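Local structure of purine nucleoside phosphorylase (Schistosoma mansoni, 6BJ6) at residues 112-117 and 279-284; 117-122 and 239-244. The protein probably catalyses the reversible phosphorolysis of purine nucleosides such as inosine and guanosine, releasing the free base and ribose 1-phosphate. All blocks are in the same frame, centred on the assembly; numbering follows the deposited sequence.

Contact 1. Residues 112-117 and 279-284. With DTS (2-{[(S)-phenylsulfinyl]methyl}benzoic acid), chain F.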
# COMPACT_ATOMS: atom_id res chain seq x y z
N VAL A 112 -27.29 -12.64 3.27
CA VAL A 112 -26.76 -11.94 4.44
C VAL A 112 -25.49 -12.66 4.92
O VAL A 112 -25.50 -13.88 5.09
CB VAL A 112 -27.80 -11.91 5.59
CG1 VAL A 112 -27.18 -11.32 6.86
CG2 VAL A 112 -29.03 -11.14 5.15
N LEU A 113 -24.42 -11.89 5.16
CA LEU A 113 -23.16 -12.43 5.69
C LEU A 113 -22.87 -11.78 7.03
O LEU A 113 -22.85 -10.55 7.13
CB LEU A 113 -22.02 -12.16 4.69
CG LEU A 113 -20.56 -12.50 5.07
CD1 LEU A 113 -20.39 -13.99 5.30
CD2 LEU A 113 -19.62 -12.02 3.97
N LEU A 114 -22.60 -12.61 8.05
CA LEU A 114 -22.23 -12.17 9.40
C LEU A 114 -20.77 -12.53 9.66
O LEU A 114 -20.35 -13.66 9.38
CB LEU A 114 -23.15 -12.82 10.45
CG LEU A 114 -24.66 -12.94 10.22
CD1 LEU A 114 -25.47 -13.71 11.33
CD2 LEU A 114 -25.22 -11.53 10.10
N ILE A 115 -20.00 -11.57 10.21
CA ILE A 115 -18.55 -11.68 10.39
C ILE A 115 -18.15 -11.20 11.78
O ILE A 115 -18.59 -10.14 12.23
CB ILE A 115 -17.75 -10.87 9.34
CG1 ILE A 115 -18.12 -11.22 7.90
CG2 ILE A 115 -16.20 -11.09 9.49
CD1 ILE A 115 -17.58 -10.19 6.85
N THR A 116 -17.29 -11.97 12.46
CA THR A 116 -16.70 -11.55 13.74
C THR A 116 -15.19 -11.74 13.71
O THR A 116 -14.68 -12.67 13.07
CB THR A 116 -17.29 -12.33 14.93
OG1 THR A 116 -16.97 -13.73 14.82
CG2 THR A 116 -18.79 -12.22 14.98
N ASN A 117 -14.45 -10.87 14.40
CA ASN A 117 -13.02 -11.10 14.58
C ASN A 117 -12.49 -10.28 15.75
O ASN A 117 -13.05 -9.25 16.10
CB ASN A 117 -12.23 -10.75 13.30
CG ASN A 117 -11.00 -11.71 13.04
OD1 ASN A 117 -11.11 -12.69 12.31
ND2 ASN A 117 -9.85 -11.39 13.64
N GLU A 279 -29.29 -15.64 18.28
CA GLU A 279 -30.55 -14.90 18.27
C GLU A 279 -30.64 -14.01 17.03
O GLU A 279 -31.71 -13.89 16.43
CB GLU A 279 -30.68 -14.08 19.56
CG GLU A 279 -31.95 -13.21 19.68
CD GLU A 279 -33.22 -14.01 19.88
OE1 GLU A 279 -33.14 -15.24 20.03
OE2 GLU A 279 -34.30 -13.40 19.90
N ILE A 280 -29.53 -13.37 16.65
CA ILE A 280 -29.52 -12.56 15.43
C ILE A 280 -29.95 -13.39 14.23
O ILE A 280 -30.79 -12.97 13.42
CB ILE A 280 -28.11 -11.96 15.20
CG1 ILE A 280 -27.81 -10.88 16.25
CG2 ILE A 280 -27.97 -11.38 13.78
CD1 ILE A 280 -26.32 -10.38 16.24
N ILE A 281 -29.36 -14.58 14.06
CA ILE A 281 -29.71 -15.46 12.95
C ILE A 281 -31.20 -15.77 13.00
O ILE A 281 -31.91 -15.67 11.99
CB ILE A 281 -28.87 -16.74 13.00
CG1 ILE A 281 -27.42 -16.44 12.59
CG2 ILE A 281 -29.43 -17.81 12.09
CD1 ILE A 281 -26.43 -17.59 12.87
N THR A 282 -31.70 -16.13 14.18
CA THR A 282 -33.11 -16.47 14.33
C THR A 282 -34.01 -15.33 13.85
O THR A 282 -35.05 -15.57 13.23
CB THR A 282 -33.40 -16.81 15.79
OG1 THR A 282 -32.61 -17.93 16.21
CG2 THR A 282 -34.86 -17.16 15.99
N ARG A 283 -33.60 -14.09 14.10
CA ARG A 283 -34.51 -12.97 13.98
C ARG A 283 -34.31 -12.11 12.74
O ARG A 283 -35.13 -11.22 12.49
CB ARG A 283 -34.40 -12.09 15.23
CG ARG A 283 -35.42 -12.55 16.25
CD ARG A 283 -35.22 -11.94 17.59
NE ARG A 283 -35.51 -10.52 17.62
CZ ARG A 283 -35.42 -9.80 18.72
NH1 ARG A 283 -35.06 -10.40 19.85
NH2 ARG A 283 -35.69 -8.50 18.70
N LEU A 284 -33.26 -12.33 11.96
CA LEU A 284 -33.07 -11.33 10.92
C LEU A 284 -34.07 -11.54 9.78
O LEU A 284 -34.60 -12.65 9.59
CB LEU A 284 -31.61 -11.34 10.42
CG LEU A 284 -30.99 -12.62 9.86
CD1 LEU A 284 -31.33 -12.74 8.38
CD2 LEU A 284 -29.51 -12.62 10.05
C12 DTS F . -5.04 -6.59 16.48
C13 DTS F . -5.49 -7.34 15.48
C11 DTS F . -5.18 -7.09 17.90
C10 DTS F . -5.71 -8.28 18.11
C9 DTS F . -6.20 -9.15 16.97
C8 DTS F . -6.14 -8.70 15.73
C7 DTS F . -5.29 -10.85 13.88
C4 DTS F . -3.67 -11.98 17.16
C5 DTS F . -3.92 -11.28 16.08
C6 DTS F . -5.02 -11.72 15.12
C3 DTS F . -4.44 -13.23 17.46
C2 DTS F . -5.38 -13.63 16.65
C1 DTS F . -5.72 -12.82 15.39
O2 DTS F . -7.84 -9.46 13.48
S DTS F . -6.66 -9.69 14.30
C DTS F . -6.82 -13.35 14.48
O1 DTS F . -7.30 -12.64 13.55
O DTS F . -7.24 -14.52 14.64
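Leu114 and Ile281 bring strand 112-117 and the end of a helix to 8.9 Å between their CA atoms, and Val112 and Leu284 hold their own CA atoms 9.1 Å apart. At this spacing the contact is made by side chains reaching in from both segments, and no hydrogen bond crosses between them. The helix is ending here: Arg283 N bonds Ile280 O at 3.1 Å, Leu284 N adds only a weak bond to the same oxygen, and Leu284 is the first residue with extended backbone angles.

Leu114 takes part in three of the four side-chain contacts. With CG anti to the carbonyl carbon (chi1 -42°), it puts its CD1 methyl 3.6 Å from CG1 of Ile281, the two branched chains crossing at a slant. The same CD1 lies 4.2 Å from Ile280 CG2 and 4.4 Å from Leu284 CD2, so one methyl is shared by three aliphatic neighbours. Val112 meets Leu284 tip to tip, CG1 against CD2 at 4.2 Å. Leu284 reaches this place with CG lodged between its backbone N and carbonyl carbon (chi1 57°). Branched aliphatic residues suit the interface because it is buried and wholly apolar.

Strand alternation sends Leu113 and Ile115 to helix 224-232 instead, while Leu238 of the neighbouring strand 236-246 touches both Leu114 and Ile280. Helix 170-182 packs on Ile280 through Ala176 and Ile179. Strand 112-121 thus runs between strands 29-31 and 236-246 as an inner member of the sheet, with the C-terminal end of helix 259-283 laid against it.

Contact 2. Residues 117-122 and 239-244. With DTS (2-{[(S)-phenylsulfinyl]methyl}benzoic acid), chain F.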
# COMPACT_ATOMS: atom_id res chain seq x y z
N ASN A 117 -14.45 -10.87 14.40
CA ASN A 117 -13.02 -11.10 14.58
C ASN A 117 -12.49 -10.28 15.75
O ASN A 117 -13.05 -9.25 16.10
CB ASN A 117 -12.23 -10.75 13.30
CG ASN A 117 -11.00 -11.71 13.04
OD1 ASN A 117 -11.11 -12.69 12.31
ND2 ASN A 117 -9.85 -11.39 13.64
N LEU A 118 -11.39 -10.77 16.35
CA LEU A 118 -10.64 -9.97 17.32
C LEU A 118 -9.97 -8.77 16.65
O LEU A 118 -9.57 -8.84 15.48
CB LEU A 118 -9.57 -10.84 17.97
CG LEU A 118 -10.06 -11.93 18.96
CD1 LEU A 118 -9.13 -13.14 19.01
CD2 LEU A 118 -10.14 -11.29 20.37
N ALA A 119 -9.79 -7.69 17.43
CA ALA A 119 -9.21 -6.44 16.91
C ALA A 119 -8.63 -5.60 18.04
O ALA A 119 -8.88 -5.85 19.23
CB ALA A 119 -10.24 -5.61 16.15
N GLY A 120 -7.84 -4.59 17.66
CA GLY A 120 -7.23 -3.64 18.62
C GLY A 120 -8.07 -2.38 18.75
O GLY A 120 -8.60 -1.86 17.77
N GLY A 121 -8.18 -1.87 19.98
CA GLY A 121 -8.93 -0.65 20.24
C GLY A 121 -8.10 0.62 20.09
O GLY A 121 -6.97 0.70 20.55
N ILE A 122 -8.70 1.62 19.45
CA ILE A 122 -8.09 2.94 19.25
C ILE A 122 -8.84 4.02 20.02
O ILE A 122 -8.25 4.81 20.77
CB ILE A 122 -8.01 3.29 17.74
CG1 ILE A 122 -7.13 2.30 16.95
CG2 ILE A 122 -7.52 4.73 17.54
CD1 ILE A 122 -5.67 2.24 17.40
N ALA A 239 -20.83 -6.83 10.58
CA ALA A 239 -19.47 -7.15 11.03
C ALA A 239 -19.25 -6.63 12.45
O ALA A 239 -19.55 -5.46 12.72
CB ALA A 239 -18.41 -6.53 10.07
N VAL A 240 -18.71 -7.47 13.34
CA VAL A 240 -18.52 -7.13 14.76
C VAL A 240 -17.07 -7.41 15.17
O VAL A 240 -16.54 -8.49 14.85
CB VAL A 240 -19.49 -7.93 15.66
CG1 VAL A 240 -19.37 -7.52 17.16
CG2 VAL A 240 -20.94 -7.73 15.18
N SER A 241 -16.43 -6.45 15.83
CA SER A 241 -15.09 -6.64 16.39
C SER A 241 -15.19 -6.93 17.89
O SER A 241 -15.97 -6.30 18.60
CB SER A 241 -14.22 -5.40 16.19
OG SER A 241 -13.96 -5.14 14.81
N LEU A 242 -14.36 -7.86 18.38
CA LEU A 242 -14.13 -8.08 19.81
C LEU A 242 -12.78 -7.47 20.19
O LEU A 242 -11.73 -7.84 19.62
CB LEU A 242 -14.16 -9.58 20.15
CG LEU A 242 -13.71 -9.96 21.57
CD1 LEU A 242 -14.58 -9.32 22.68
CD2 LEU A 242 -13.74 -11.48 21.77
N ILE A 243 -12.80 -6.50 21.10
CA ILE A 243 -11.62 -5.69 21.40
C ILE A 243 -10.68 -6.44 22.33
O ILE A 243 -11.04 -6.79 23.46
CB ILE A 243 -12.04 -4.34 22.01
CG1 ILE A 243 -12.94 -3.54 21.04
CG2 ILE A 243 -10.82 -3.52 22.39
CD1 ILE A 243 -12.31 -3.25 19.64
N ALA A 244 -9.43 -6.66 21.87
CA ALA A 244 -8.47 -7.40 22.68
C ALA A 244 -7.76 -6.51 23.70
O ALA A 244 -7.39 -6.97 24.79
CB ALA A 244 -7.43 -8.06 21.77
C12 DTS F . -5.04 -6.59 16.48
C13 DTS F . -5.49 -7.34 15.48
C11 DTS F . -5.18 -7.09 17.90
C10 DTS F . -5.71 -8.28 18.11
C9 DTS F . -6.20 -9.15 16.97
C8 DTS F . -6.14 -8.70 15.73
C7 DTS F . -5.29 -10.85 13.88
C4 DTS F . -3.67 -11.98 17.16
C5 DTS F . -3.92 -11.28 16.08
C6 DTS F . -5.02 -11.72 15.12
C3 DTS F . -4.44 -13.23 17.46
C2 DTS F . -5.38 -13.63 16.65
C1 DTS F . -5.72 -12.82 15.39
O2 DTS F . -7.84 -9.46 13.48
S DTS F . -6.66 -9.69 14.30
C DTS F . -6.82 -13.35 14.48
O1 DTS F . -7.30 -12.64 13.55
O DTS F . -7.24 -14.52 14.64
O HOH W 1 -12.74 -7.45 13.89
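Ala244 N donates to Ala119 O at 2.8 Å and 171°, a nearly straight bond in a ladder of four. Leu242 serves Asn117 and Ala119 through its N and O in turn, and Asn117 N closes the series on Val240 O. The Asn117 amide uses ND2 twice: one bond runs 2.8 Å to carboxyl oxygen O1 of the bound sulfinylmethyl benzoic acid, the other 3.2 Å to Leu118 O. This second bond is straight (177°), lies in the amide plane and meets a carbonyl lone pair, which should fix the rotation of the amide facing the ligand. A water links Ser241 OG to Asn117 O, the latter bond weak.

On one face Leu118 and Leu242 lie side by side, CD2 to CD2 at 3.9 Å. Helix 259-283 covers this face, Val262 touching Leu118 and Arg269 touching Leu242. The other face pairs small residues, Ala119 CB with Ser241 CB at 4.0 Å, near Val218 of strand 218-220. Farther on, Ile243 CG2 reaches 3.9 Å from Gly121 N, close packing that suits a residue with no side chain.

The ligand's phenyl ring lies against the backbone of Ala119 and Gly120, C12 coming within 3.6 Å of Gly120 N, and the small Ala244 fits beside it with CB 4.0 Å from C10. The two short segments run parallel with a strong twist, 57° between their directions, and 117-120 with Ala244 line one side of the ligand pocket, consistent with the nucleoside site of purine nucleoside phosphorylases.

Both contacts are buried and use strand 112-121, which contact 1 meets in its first half and contact 2 in its second, their centres about 17 Å apart. The ranges share Asn117, which touches the ligand but plays no part in the packing of 112-117 on 279-284. Contact 1 joins sheet to helix purely by aliphatic packing. Contact 2 joins strand to strand by backbone hydrogen bonds, and at its ligand-facing end combines the Asn117 amide with Leu118 and the small Ala119, Gly120 and Ala244. The hydrogen bonding between the strands probably extends back into 112-117, where Ile115 O lies 2.9 Å from Val240 N. Along the chain, contact 2 is nested inside the loop closed by contact 1.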